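Local coordinates for peroxisomal fatty acid beta-oxidation multifunctional protein MFP2 (Arabidopsis thaliana, PDB 2WTB) that hydrates long-chain enoyl-CoA esters and oxidises 3-hydroxyacyl-CoA esters of varied chain length during peroxisomal fatty acid beta-oxidation in germinating seeds, at residues Q408-L413 / N433-R438; R102-A107 / L202-R207; P243-P248 / P665-G670; V542-A547 / M566-M571. All coordinates share one frame; numbering follows the deposited sequence.

Contact 1: residues Q408-L413 / N433-R438; sequences QIFADL and NKIGER
F410 and I435 make the apolar part of this contact. The methyl CG2 of I435 lies over one face of the phenyl ring in a CH-pi contact, 3.5 Å from the centroid of the F410 ring and 18° off its normal, with F410 CD2 nearest. The methyl reaches the face because CG2 stands anti to the backbone N of I435. L413 CD1 covers the opposite face from within the same helix, so the ring is sandwiched between two aliphatic groups. A411 CB and R438 CB touch loosely, at 4.4 Å; the small A411 leaves R438 room to pass on toward Q408.

The polar part belongs to R438, whose side chain is extended from CG to NE and brings NH1 beside Q408. NH1 lies 3.1 Å from the backbone N of Q408, but both are donors and form no hydrogen bond.

Helix 403-416 and short helix 432-435 both belong to the NAD-binding domain, of Rossmann type. F410 and I435 also touch S425 on strand 422-425, so the pair packs between helices and sheet. Q407, just before Q408, supplies a polar tie to K434 O, but between the two segments themselves cohesion rests on dispersion and CH-pi attraction.

Contact 2: residues R102-A107 / L202-R207; sequences RKPSVA and LDIVGR
P104, just before strand 105-109 of the crotonase-type N-terminal domain, packs against I204 and V205 of helix 193-205. The pyrrolidine ring takes both residues at once: P104 CG lies 3.7 Å from I204 CG2 and 3.6 Å from V205 CG2. P104 and I204 run antiparallel past one another, while V205 lies across the proline. V205 reaches the ring with the branch beside its backbone N, CG2 standing anti to the carbonyl carbon. Within the strand, V106 adds a looser touch, with V106 CG2 4.4 Å from I204 CD1. Rigid proline and beta-branched side chains suit this place, since they offer compact apolar surfaces with few rotations to lose.

Around this first shell, W211 touches both P104 and I204, and V106 also packs on A197, W200 and A201, one to two turns back along the same helix. The backbone here is held by its neighbours in the mixed sheet: P104 and V106 share backbone hydrogen bonds with I55, and S105 pairs with H125 on its other flank. The S105 side chain leaves the backbone away from the helix, and its OG bonds to Y43 OH. Just past V205 the helix ends in a Schellman motif, made by positive phi at R207 (70°) with two bonds back into the last turn, one of them R207 N to I204 O at 3.1 Å.

Contact 3: residues P243-P248 / P665-G670; sequences PNMKHP and PPYRGG
Y667 meets M245 in a Met-aromatic contact, with N244 beside it. The loop before helix 247-260 here joins the loop between helices 651-662 and 671-678, more than 400 residues later in the chain. The sulfur approaches the ring obliquely: M245 SD is 4.6 Å from the centroid of the Y667 ring, 54° off its normal, and nearest to CD1. The methionine side chain lies across the tyrosine, and its bend at chi3 (-71°) keeps CE beside the ring, while SD remains the nearest atom.

N244 meets the other end of the ring. Its amide plane is inclined 30° to the ring plane, with OD1 over one face and CB near CZ. N244 ND2 comes within 2.7 Å of Y667 OH, but the angle is too poor for a hydrogen bond. P665 CB lies over the face opposite N244.

A long, polarisable methionine can follow the ring surface, the short, flat N244 amide can lie close over it, and the broad tyrosine ring provides the face for packing. L286 of helix 281-294 touches M245, and T282 touches Y667. M245 SD also accepts a weak hydrogen bond from H247 NE2, 3.5 Å long.

Contact 4: residues V542-A547 / M566-M571; sequences VGFGVA and MIIPLM
I568 meets F544 early in helix 567-572, reaching it with both of its branches. Its methyl CG2 sits at the edge of the phenyl ring, near the ring plane, with I568 CG2 3.4 Å from F544 CD2; CG1 follows at 3.6 Å from the same F544 CD2. The two side chains cross at a slant. CG1 stands beside the backbone N and CG2 anti to it (chi1 -73° for CG1), which spreads both branches toward the ring. A beta-branched isoleucine suits this place because it is broad close to the backbone and offers a wide apolar surface to the ring. The flat ring of F544 suits its own place, giving an edge to I568 and also meeting the thioether of M571.

The residues belong to the C-terminal domain of the 3-hydroxyacyl-CoA dehydrogenase family, which is largely helical. There I568 also touches C539 of helix 535-542, M510 of helix 498-514 and I548, so it is buried among several helices. F544 stands in the first turn of helix 544-557, right after the N-cap residue G543, which is glycine because at its backbone angles (phi 97°) a CB would be jammed against the carbonyl O of V542. A547 N bonds to G543 O, closing that first turn.

M571, one turn beyond I568, is the second partner of F544 and makes a Met-aromatic contact. Its sulfur lies oblique to the ring, M571 SD being 4.9 Å from the F544 centroid and 3.8 Å from F544 CE2. The flexible thioether bends at chi3, and this brings its terminal methyl to the ring as well: M571 CE is 3.8 Å from F544 CZ.

From the N terminus, contact 2 comes first, tying strand 105-109 to helix 193-205 within the hydratase/isomerase region and closing its loop before the others open. Contact 3 then opens at 243-248 and closes only at 665-670, over 400 residues later, joining the loop before helix 247-260 to the loop before helix 671-678. Within that long loop, contacts 1 and 4 follow in series: 408-413 with 433-438 joins two helices of the NAD-binding domain, and 542-547 with 566-571 joins two of the dehydrogenase C-terminal domain. No two loops cross. Contacts 1 and 2 lie on opposite sides of the chain's centre, their centres 71 Å apart, while contact 3 is closer to the middle.

Contact 1: residues Q408-L413 / N433-R438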
loop_
_atom_site.group_PDB
_atom_site.type_symbol
_atom_site.label_atom_id
_atom_site.label_comp_id
_atom_site.label_asym_id
_atom_site.label_seq_id
_atom_site.Cartn_x
_atom_site.Cartn_y
_atom_site.Cartn_z
ATOM N N GLN A 408 6.792 5.160 -35.511
ATOM C CA GLN A 408 6.295 4.285 -36.566
ATOM C C GLN A 408 5.221 3.334 -36.050
ATOM O O GLN A 408 4.243 3.054 -36.742
ATOM C CB GLN A 408 7.446 3.491 -37.193
ATOM C CG GLN A 408 7.014 2.556 -38.312
ATOM C CD GLN A 408 6.347 3.288 -39.461
ATOM O OE1 GLN A 408 6.652 4.448 -39.735
ATOM N NE2 GLN A 408 5.428 2.609 -40.141
ATOM N N ILE A 409 5.409 2.840 -34.832
ATOM C CA ILE A 409 4.448 1.925 -34.229
ATOM C C ILE A 409 3.093 2.595 -34.042
ATOM O O ILE A 409 2.051 1.978 -34.262
ATOM C CB ILE A 409 4.950 1.389 -32.876
ATOM C CG1 ILE A 409 6.224 0.567 -33.075
ATOM C CG2 ILE A 409 3.872 0.554 -32.197
ATOM C CD1 ILE A 409 6.671 -0.172 -31.839
ATOM N N PHE A 410 3.109 3.862 -33.645
ATOM C CA PHE A 410 1.870 4.606 -33.437
ATOM C C PHE A 410 1.213 5.015 -34.752
ATOM O O PHE A 410 0.005 5.259 -34.805
ATOM C CB PHE A 410 2.107 5.817 -32.531
ATOM C CG PHE A 410 2.013 5.494 -31.071
ATOM C CD1 PHE A 410 1.023 6.058 -30.285
ATOM C CD2 PHE A 410 2.896 4.599 -30.488
ATOM C CE1 PHE A 410 0.926 5.754 -28.942
ATOM C CE2 PHE A 410 2.803 4.290 -29.146
ATOM C CZ PHE A 410 1.816 4.868 -28.372
ATOM N N ALA A 411 2.007 5.080 -35.814
ATOM C CA ALA A 411 1.461 5.300 -37.145
ATOM C C ALA A 411 0.638 4.081 -37.556
ATOM O O ALA A 411 -0.492 4.211 -38.026
ATOM C CB ALA A 411 2.574 5.558 -38.145
ATOM N N ASP A 412 1.214 2.898 -37.365
ATOM C CA ASP A 412 0.527 1.647 -37.670
ATOM C C ASP A 412 -0.662 1.438 -36.739
ATOM O O ASP A 412 -1.730 1.005 -37.171
ATOM C CB ASP A 412 1.490 0.462 -37.560
ATOM C CG ASP A 412 2.578 0.495 -38.616
ATOM O OD1 ASP A 412 2.411 1.214 -39.625
ATOM O OD2 ASP A 412 3.600 -0.201 -38.440
ATOM N N LEU A 413 -0.467 1.740 -35.459
ATOM C CA LEU A 413 -1.536 1.617 -34.477
ATOM C C LEU A 413 -2.767 2.389 -34.930
ATOM O O LEU A 413 -3.857 1.833 -35.033
ATOM C CB LEU A 413 -1.077 2.123 -33.109
ATOM C CG LEU A 413 -0.158 1.203 -32.307
ATOM C CD1 LEU A 413 0.220 1.854 -30.988
ATOM C CD2 LEU A 413 -0.830 -0.136 -32.071
ATOM N N ASN A 433 4.522 13.323 -26.685
ATOM C CA ASN A 433 4.073 14.154 -27.802
ATOM C C ASN A 433 4.807 13.881 -29.111
ATOM O O ASN A 433 4.262 14.106 -30.193
ATOM C CB ASN A 433 4.157 15.639 -27.444
ATOM C CG ASN A 433 3.015 16.083 -26.556
ATOM O OD1 ASN A 433 3.213 16.807 -25.582
ATOM N ND2 ASN A 433 1.809 15.638 -26.886
ATOM N N LYS A 434 6.040 13.396 -29.012
ATOM C CA LYS A 434 6.831 13.099 -30.199
ATOM C C LYS A 434 6.510 11.717 -30.759
ATOM O O LYS A 434 6.689 11.462 -31.950
ATOM C CB LYS A 434 8.327 13.230 -29.902
ATOM C CG LYS A 434 8.789 14.665 -29.733
ATOM C CD LYS A 434 10.265 14.739 -29.394
ATOM C CE LYS A 434 10.691 16.170 -29.108
ATOM N NZ LYS A 434 12.120 16.248 -28.694
ATOM N N ILE A 435 6.030 10.830 -29.897
ATOM C CA ILE A 435 5.659 9.484 -30.316
ATOM C C ILE A 435 4.462 9.514 -31.264
ATOM O O ILE A 435 4.432 8.796 -32.265
ATOM C CB ILE A 435 5.339 8.586 -29.106
ATOM C CG1 ILE A 435 6.588 8.395 -28.243
ATOM C CG2 ILE A 435 4.799 7.244 -29.567
ATOM C CD1 ILE A 435 6.370 7.494 -27.044
ATOM N N GLY A 436 3.482 10.356 -30.951
ATOM C CA GLY A 436 2.291 10.475 -31.773
ATOM C C GLY A 436 2.406 11.537 -32.851
ATOM O O GLY A 436 1.398 12.059 -33.329
ATOM N N GLU A 437 3.637 11.852 -33.236
ATOM C CA GLU A 437 3.892 12.886 -34.232
ATOM C C GLU A 437 3.234 12.582 -35.576
ATOM O O GLU A 437 2.613 13.456 -36.183
ATOM C CB GLU A 437 5.399 13.074 -34.426
ATOM C CG GLU A 437 5.767 14.075 -35.510
ATOM C CD GLU A 437 5.366 15.496 -35.158
ATOM O OE1 GLU A 437 5.136 15.775 -33.961
ATOM O OE2 GLU A 437 5.285 16.335 -36.081
ATOM N N ARG A 438 3.368 11.341 -36.035
ATOM C CA ARG A 438 2.891 10.962 -37.362
ATOM C C ARG A 438 1.395 10.646 -37.407
ATOM O O ARG A 438 0.879 10.207 -38.436
ATOM C CB ARG A 438 3.689 9.772 -37.902
ATOM C CG ARG A 438 5.185 10.010 -38.012
ATOM C CD ARG A 438 5.831 8.988 -38.938
ATOM N NE ARG A 438 7.285 9.107 -38.961
ATOM C CZ ARG A 438 8.114 8.259 -38.361
ATOM N NH1 ARG A 438 7.631 7.220 -37.692
ATOM N NH2 ARG A 438 9.425 8.444 -38.432
#

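Contact 2: residues R102-A107 / L202-R207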
loop_
_atom_site.group_PDB
_atom_site.type_symbol
_atom_site.label_atom_id
_atom_site.label_comp_id
_atom_site.label_asym_id
_atom_site.label_seq_id
_atom_site.Cartn_x
_atom_site.Cartn_y
_atom_site.Cartn_z
ATOM N N ARG A 102 -26.649 -11.205 31.724
ATOM C CA ARG A 102 -27.343 -12.435 32.086
ATOM C C ARG A 102 -28.243 -12.925 30.954
ATOM O O ARG A 102 -29.185 -13.683 31.177
ATOM C CB ARG A 102 -28.129 -12.262 33.386
ATOM C CG ARG A 102 -27.310 -12.587 34.631
ATOM C CD ARG A 102 -28.063 -12.273 35.917
ATOM N NE ARG A 102 -28.090 -10.841 36.200
ATOM C CZ ARG A 102 -28.506 -10.315 37.346
ATOM N NH1 ARG A 102 -28.931 -11.103 38.323
ATOM N NH2 ARG A 102 -28.494 -8.999 37.517
ATOM N N LYS A 103 -27.936 -12.480 29.740
ATOM C CA LYS A 103 -28.579 -12.985 28.536
ATOM C C LYS A 103 -27.527 -13.154 27.449
ATOM O O LYS A 103 -26.754 -12.232 27.182
ATOM C CB LYS A 103 -29.685 -12.041 28.066
ATOM C CG LYS A 103 -30.917 -12.052 28.953
ATOM C CD LYS A 103 -31.967 -11.070 28.464
ATOM C CE LYS A 103 -33.194 -11.101 29.364
ATOM N NZ LYS A 103 -34.188 -10.063 28.985
ATOM N N PRO A 104 -27.495 -14.338 26.817
ATOM C CA PRO A 104 -26.441 -14.696 25.862
ATOM C C PRO A 104 -26.557 -13.914 24.559
ATOM O O PRO A 104 -27.663 -13.617 24.112
ATOM C CB PRO A 104 -26.694 -16.187 25.594
ATOM C CG PRO A 104 -27.769 -16.610 26.560
ATOM C CD PRO A 104 -28.529 -15.380 26.903
ATOM N N SER A 105 -25.414 -13.583 23.967
ATOM C CA SER A 105 -25.376 -12.932 22.666
ATOM C C SER A 105 -24.705 -13.866 21.672
ATOM O O SER A 105 -23.764 -14.584 22.021
ATOM C CB SER A 105 -24.597 -11.617 22.736
ATOM O OG SER A 105 -25.256 -10.670 23.554
ATOM N N VAL A 106 -25.195 -13.862 20.438
ATOM C CA VAL A 106 -24.573 -14.628 19.367
ATOM C C VAL A 106 -24.369 -13.734 18.157
ATOM O O VAL A 106 -25.292 -13.050 17.720
ATOM C CB VAL A 106 -25.424 -15.840 18.954
ATOM C CG1 VAL A 106 -24.768 -16.572 17.794
ATOM C CG2 VAL A 106 -25.621 -16.776 20.135
ATOM N N ALA A 107 -23.153 -13.737 17.623
ATOM C CA ALA A 107 -22.844 -12.939 16.445
ATOM C C ALA A 107 -23.109 -13.733 15.168
ATOM O O ALA A 107 -22.702 -14.889 15.046
ATOM C CB ALA A 107 -21.402 -12.456 16.491
ATOM N N LEU A 202 -30.747 -19.626 21.850
ATOM C CA LEU A 202 -31.706 -20.271 22.743
ATOM C C LEU A 202 -31.186 -21.615 23.244
ATOM O O LEU A 202 -31.647 -22.123 24.264
ATOM C CB LEU A 202 -33.074 -20.433 22.073
ATOM C CG LEU A 202 -33.880 -19.148 21.871
ATOM C CD1 LEU A 202 -35.344 -19.468 21.616
ATOM C CD2 LEU A 202 -33.746 -18.240 23.080
ATOM N N ASP A 203 -30.230 -22.188 22.519
ATOM C CA ASP A 203 -29.544 -23.386 22.984
ATOM C C ASP A 203 -28.776 -23.079 24.268
ATOM O O ASP A 203 -28.791 -23.862 25.218
ATOM C CB ASP A 203 -28.586 -23.913 21.913
ATOM C CG ASP A 203 -29.270 -24.827 20.913
ATOM O OD1 ASP A 203 -30.359 -25.351 21.229
ATOM O OD2 ASP A 203 -28.712 -25.032 19.813
ATOM N N ILE A 204 -28.109 -21.930 24.287
ATOM C CA ILE A 204 -27.346 -21.503 25.453
ATOM C C ILE A 204 -28.271 -21.233 26.635
ATOM O O ILE A 204 -28.001 -21.661 27.755
ATOM C CB ILE A 204 -26.520 -20.242 25.151
ATOM C CG1 ILE A 204 -25.481 -20.529 24.064
ATOM C CG2 ILE A 204 -25.851 -19.725 26.414
ATOM C CD1 ILE A 204 -24.710 -19.299 23.618
ATOM N N VAL A 205 -29.363 -20.522 26.376
ATOM C CA VAL A 205 -30.358 -20.246 27.403
ATOM C C VAL A 205 -30.912 -21.542 27.990
ATOM O O VAL A 205 -31.248 -21.606 29.174
ATOM C CB VAL A 205 -31.525 -19.410 26.842
ATOM C CG1 VAL A 205 -32.720 -19.469 27.775
ATOM C CG2 VAL A 205 -31.086 -17.973 26.613
ATOM N N GLY A 206 -30.993 -22.576 27.157
ATOM C CA GLY A 206 -31.562 -23.848 27.564
ATOM C C GLY A 206 -30.529 -24.884 27.960
ATOM O O GLY A 206 -30.871 -26.029 28.262
ATOM N N ARG A 207 -29.262 -24.484 27.949
ATOM C CA ARG A 207 -28.175 -25.347 28.404
ATOM C C ARG A 207 -27.909 -26.520 27.469
ATOM O O ARG A 207 -27.305 -27.513 27.872
ATOM C CB ARG A 207 -28.455 -25.867 29.815
ATOM C CG ARG A 207 -28.602 -24.778 30.860
ATOM C CD ARG A 207 -29.300 -25.306 32.100
ATOM N NE ARG A 207 -30.626 -25.833 31.792
ATOM C CZ ARG A 207 -31.728 -25.093 31.731
ATOM N NH1 ARG A 207 -31.666 -23.787 31.957
ATOM N NH2 ARG A 207 -32.894 -25.657 31.447
#

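Contact 3: residues P243-P248 / P665-G670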
loop_
_atom_site.group_PDB
_atom_site.type_symbol
_atom_site.label_atom_id
_atom_site.label_comp_id
_atom_site.label_asym_id
_atom_site.label_seq_id
_atom_site.Cartn_x
_atom_site.Cartn_y
_atom_site.Cartn_z
ATOM N N PRO A 243 12.552 -1.785 13.467
ATOM C CA PRO A 243 13.121 -1.025 14.586
ATOM C C PRO A 243 12.506 0.364 14.620
ATOM O O PRO A 243 12.493 1.037 15.652
ATOM C CB PRO A 243 14.607 -0.914 14.218
ATOM C CG PRO A 243 14.825 -1.878 13.082
ATOM C CD PRO A 243 13.519 -1.962 12.373
ATOM N N ASN A 244 11.986 0.769 13.468
ATOM C CA ASN A 244 11.482 2.114 13.236
ATOM C C ASN A 244 10.183 2.444 13.970
ATOM O O ASN A 244 9.963 3.589 14.368
ATOM C CB ASN A 244 11.292 2.308 11.734
ATOM C CG ASN A 244 10.787 1.047 11.049
ATOM O OD1 ASN A 244 9.742 0.506 11.413
ATOM N ND2 ASN A 244 11.531 0.569 10.058
ATOM N N MET A 245 9.324 1.444 14.140
ATOM C CA MET A 245 8.006 1.663 14.731
ATOM C C MET A 245 7.880 1.038 16.117
ATOM O O MET A 245 8.467 -0.008 16.394
ATOM C CB MET A 245 6.912 1.134 13.800
ATOM C CG MET A 245 6.848 1.856 12.463
ATOM S SD MET A 245 5.754 1.067 11.269
ATOM C CE MET A 245 6.686 -0.404 10.853
ATOM N N LYS A 246 7.105 1.686 16.982
ATOM C CA LYS A 246 6.981 1.259 18.370
ATOM C C LYS A 246 5.650 0.575 18.671
ATOM O O LYS A 246 5.573 -0.287 19.548
ATOM C CB LYS A 246 7.165 2.453 19.308
ATOM C CG LYS A 246 8.564 3.047 19.293
ATOM C CD LYS A 246 8.669 4.233 20.240
ATOM C CE LYS A 246 10.029 4.905 20.136
ATOM N NZ LYS A 246 10.129 6.098 21.023
ATOM N N HIS A 247 4.608 0.957 17.940
ATOM C CA HIS A 247 3.259 0.471 18.230
ATOM C C HIS A 247 3.127 -1.054 18.350
ATOM O O HIS A 247 2.369 -1.536 19.188
ATOM C CB HIS A 247 2.229 1.050 17.248
ATOM C CG HIS A 247 2.572 0.839 15.806
ATOM N ND1 HIS A 247 1.957 -0.116 15.029
ATOM C CD2 HIS A 247 3.465 1.464 15.003
ATOM C CE1 HIS A 247 2.458 -0.075 13.806
ATOM N NE2 HIS A 247 3.374 0.875 13.765
ATOM N N PRO A 248 3.857 -1.820 17.519
ATOM C CA PRO A 248 3.770 -3.278 17.667
ATOM C C PRO A 248 4.205 -3.742 19.055
ATOM O O PRO A 248 3.521 -4.557 19.674
ATOM C CB PRO A 248 4.743 -3.796 16.605
ATOM C CG PRO A 248 4.796 -2.714 15.586
ATOM C CD PRO A 248 4.682 -1.435 16.360
ATOM N N PRO A 665 9.914 5.080 3.378
ATOM C CA PRO A 665 9.308 4.657 4.648
ATOM C C PRO A 665 7.881 5.162 4.831
ATOM O O PRO A 665 7.678 6.366 4.993
ATOM C CB PRO A 665 10.216 5.303 5.698
ATOM C CG PRO A 665 11.524 5.445 5.024
ATOM C CD PRO A 665 11.232 5.708 3.578
ATOM N N PRO A 666 6.901 4.247 4.817
ATOM C CA PRO A 666 5.483 4.587 4.974
ATOM C C PRO A 666 5.212 5.326 6.281
ATOM O O PRO A 666 4.438 6.282 6.295
ATOM C CB PRO A 666 4.796 3.217 4.994
ATOM C CG PRO A 666 5.734 2.311 4.277
ATOM C CD PRO A 666 7.106 2.802 4.619
ATOM N N TYR A 667 5.845 4.885 7.363
ATOM C CA TYR A 667 5.650 5.500 8.673
ATOM C C TYR A 667 6.157 6.941 8.721
ATOM O O TYR A 667 5.911 7.659 9.689
ATOM C CB TYR A 667 6.309 4.659 9.774
ATOM C CG TYR A 667 7.664 4.109 9.397
ATOM C CD1 TYR A 667 7.789 2.840 8.847
ATOM C CD2 TYR A 667 8.818 4.858 9.584
ATOM C CE1 TYR A 667 9.025 2.332 8.496
ATOM C CE2 TYR A 667 10.059 4.359 9.237
ATOM C CZ TYR A 667 10.157 3.096 8.693
ATOM O OH TYR A 667 11.389 2.595 8.346
ATOM N N ARG A 668 6.861 7.360 7.675
ATOM C CA ARG A 668 7.302 8.747 7.570
ATOM C C ARG A 668 6.372 9.564 6.675
ATOM O O ARG A 668 6.649 10.725 6.373
ATOM C CB ARG A 668 8.746 8.827 7.074
ATOM C CG ARG A 668 9.736 8.101 7.973
ATOM C CD ARG A 668 11.160 8.567 7.733
ATOM N NE ARG A 668 12.137 7.621 8.260
ATOM C CZ ARG A 668 12.508 7.561 9.535
ATOM N NH1 ARG A 668 11.978 8.391 10.422
ATOM N NH2 ARG A 668 13.406 6.669 9.925
ATOM N N GLY A 669 5.273 8.944 6.251
ATOM C CA GLY A 669 4.217 9.641 5.535
ATOM C C GLY A 669 4.425 9.825 4.042
ATOM O O GLY A 669 3.460 9.875 3.279
ATOM N N GLY A 670 5.681 9.931 3.622
ATOM C CA GLY A 670 5.998 10.179 2.229
ATOM C C GLY A 670 6.974 11.329 2.096
ATOM O O GLY A 670 7.149 12.107 3.030
#

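Contact 4: residues V542-A547 / M566-M571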
loop_
_atom_site.group_PDB
_atom_site.type_symbol
_atom_site.label_atom_id
_atom_site.label_comp_id
_atom_site.label_asym_id
_atom_site.label_seq_id
_atom_site.Cartn_x
_atom_site.Cartn_y
_atom_site.Cartn_z
ATOM N N VAL A 542 19.488 -2.499 -9.801
ATOM C CA VAL A 542 18.834 -2.022 -11.014
ATOM C C VAL A 542 19.645 -2.392 -12.251
ATOM O O VAL A 542 19.096 -2.578 -13.338
ATOM C CB VAL A 542 18.631 -0.491 -10.969
ATOM C CG1 VAL A 542 18.233 0.041 -12.338
ATOM C CG2 VAL A 542 17.591 -0.124 -9.920
ATOM N N GLY A 543 20.957 -2.513 -12.073
ATOM C CA GLY A 543 21.852 -2.802 -13.177
ATOM C C GLY A 543 22.471 -1.527 -13.712
ATOM O O GLY A 543 21.761 -0.632 -14.170
ATOM N N PHE A 544 23.795 -1.443 -13.647
ATOM C CA PHE A 544 24.515 -0.250 -14.080
ATOM C C PHE A 544 24.035 0.250 -15.440
ATOM O O PHE A 544 23.917 1.456 -15.660
ATOM C CB PHE A 544 26.022 -0.519 -14.115
ATOM C CG PHE A 544 26.637 -0.700 -12.756
ATOM C CD1 PHE A 544 26.468 -1.882 -12.056
ATOM C CD2 PHE A 544 27.387 0.312 -12.181
ATOM C CE1 PHE A 544 27.034 -2.049 -10.806
ATOM C CE2 PHE A 544 27.955 0.150 -10.933
ATOM C CZ PHE A 544 27.779 -1.031 -10.245
ATOM N N GLY A 545 23.755 -0.680 -16.347
ATOM C CA GLY A 545 23.296 -0.331 -17.679
ATOM C C GLY A 545 21.973 0.408 -17.671
ATOM O O GLY A 545 21.754 1.318 -18.469
ATOM N N VAL A 546 21.087 0.015 -16.761
ATOM C CA VAL A 546 19.771 0.634 -16.646
ATOM C C VAL A 546 19.844 1.956 -15.895
ATOM O O VAL A 546 19.329 2.975 -16.356
ATOM C CB VAL A 546 18.781 -0.290 -15.918
ATOM C CG1 VAL A 546 17.431 0.392 -15.770
ATOM C CG2 VAL A 546 18.642 -1.607 -16.663
ATOM N N ALA A 547 20.488 1.930 -14.731
ATOM C CA ALA A 547 20.617 3.113 -13.891
ATOM C C ALA A 547 21.268 4.266 -14.645
ATOM O O ALA A 547 20.906 5.426 -14.458
ATOM C CB ALA A 547 21.408 2.787 -12.635
ATOM N N MET A 566 31.566 9.796 -13.151
ATOM C CA MET A 566 32.193 8.855 -14.069
ATOM C C MET A 566 32.447 7.508 -13.396
ATOM O O MET A 566 32.998 6.594 -14.009
ATOM C CB MET A 566 33.504 9.434 -14.607
ATOM C CG MET A 566 33.908 8.896 -15.969
ATOM S SD MET A 566 32.763 9.397 -17.271
ATOM C CE MET A 566 32.983 11.175 -17.255
ATOM N N ILE A 567 32.034 7.389 -12.137
ATOM C CA ILE A 567 32.251 6.166 -11.369
ATOM C C ILE A 567 31.687 4.932 -12.071
ATOM O O ILE A 567 32.421 3.991 -12.369
ATOM C CB ILE A 567 31.650 6.269 -9.949
ATOM C CG1 ILE A 567 32.380 7.343 -9.139
ATOM C CG2 ILE A 567 31.726 4.926 -9.236
ATOM C CD1 ILE A 567 31.873 7.483 -7.721
ATOM N N ILE A 568 30.384 4.940 -12.333
ATOM C CA ILE A 568 29.732 3.804 -12.979
ATOM C C ILE A 568 30.354 3.445 -14.331
ATOM O O ILE A 568 30.730 2.294 -14.552
ATOM C CB ILE A 568 28.214 4.023 -13.144
ATOM C CG1 ILE A 568 27.509 3.895 -11.794
ATOM C CG2 ILE A 568 27.635 3.025 -14.133
ATOM C CD1 ILE A 568 26.002 3.952 -11.889
ATOM N N PRO A 569 30.463 4.428 -15.243
ATOM C CA PRO A 569 31.035 4.150 -16.566
ATOM C C PRO A 569 32.399 3.469 -16.480
ATOM O O PRO A 569 32.639 2.489 -17.185
ATOM C CB PRO A 569 31.176 5.544 -17.181
ATOM C CG PRO A 569 30.110 6.344 -16.524
ATOM C CD PRO A 569 30.040 5.833 -15.114
ATOM N N LEU A 570 33.274 3.984 -15.623
ATOM C CA LEU A 570 34.609 3.416 -15.458
ATOM C C LEU A 570 34.553 1.957 -15.011
ATOM O O LEU A 570 35.448 1.170 -15.318
ATOM C CB LEU A 570 35.424 4.243 -14.461
ATOM C CG LEU A 570 35.871 5.624 -14.938
ATOM C CD1 LEU A 570 36.443 6.435 -13.786
ATOM C CD2 LEU A 570 36.884 5.499 -16.065
ATOM N N MET A 571 33.499 1.603 -14.282
ATOM C CA MET A 571 33.318 0.232 -13.823
ATOM C C MET A 571 32.810 -0.652 -14.956
ATOM O O MET A 571 33.206 -1.812 -15.078
ATOM C CB MET A 571 32.341 0.182 -12.647
ATOM C CG MET A 571 32.787 0.971 -11.430
ATOM S SD MET A 571 31.589 0.886 -10.087
ATOM C CE MET A 571 31.555 -0.877 -9.776
#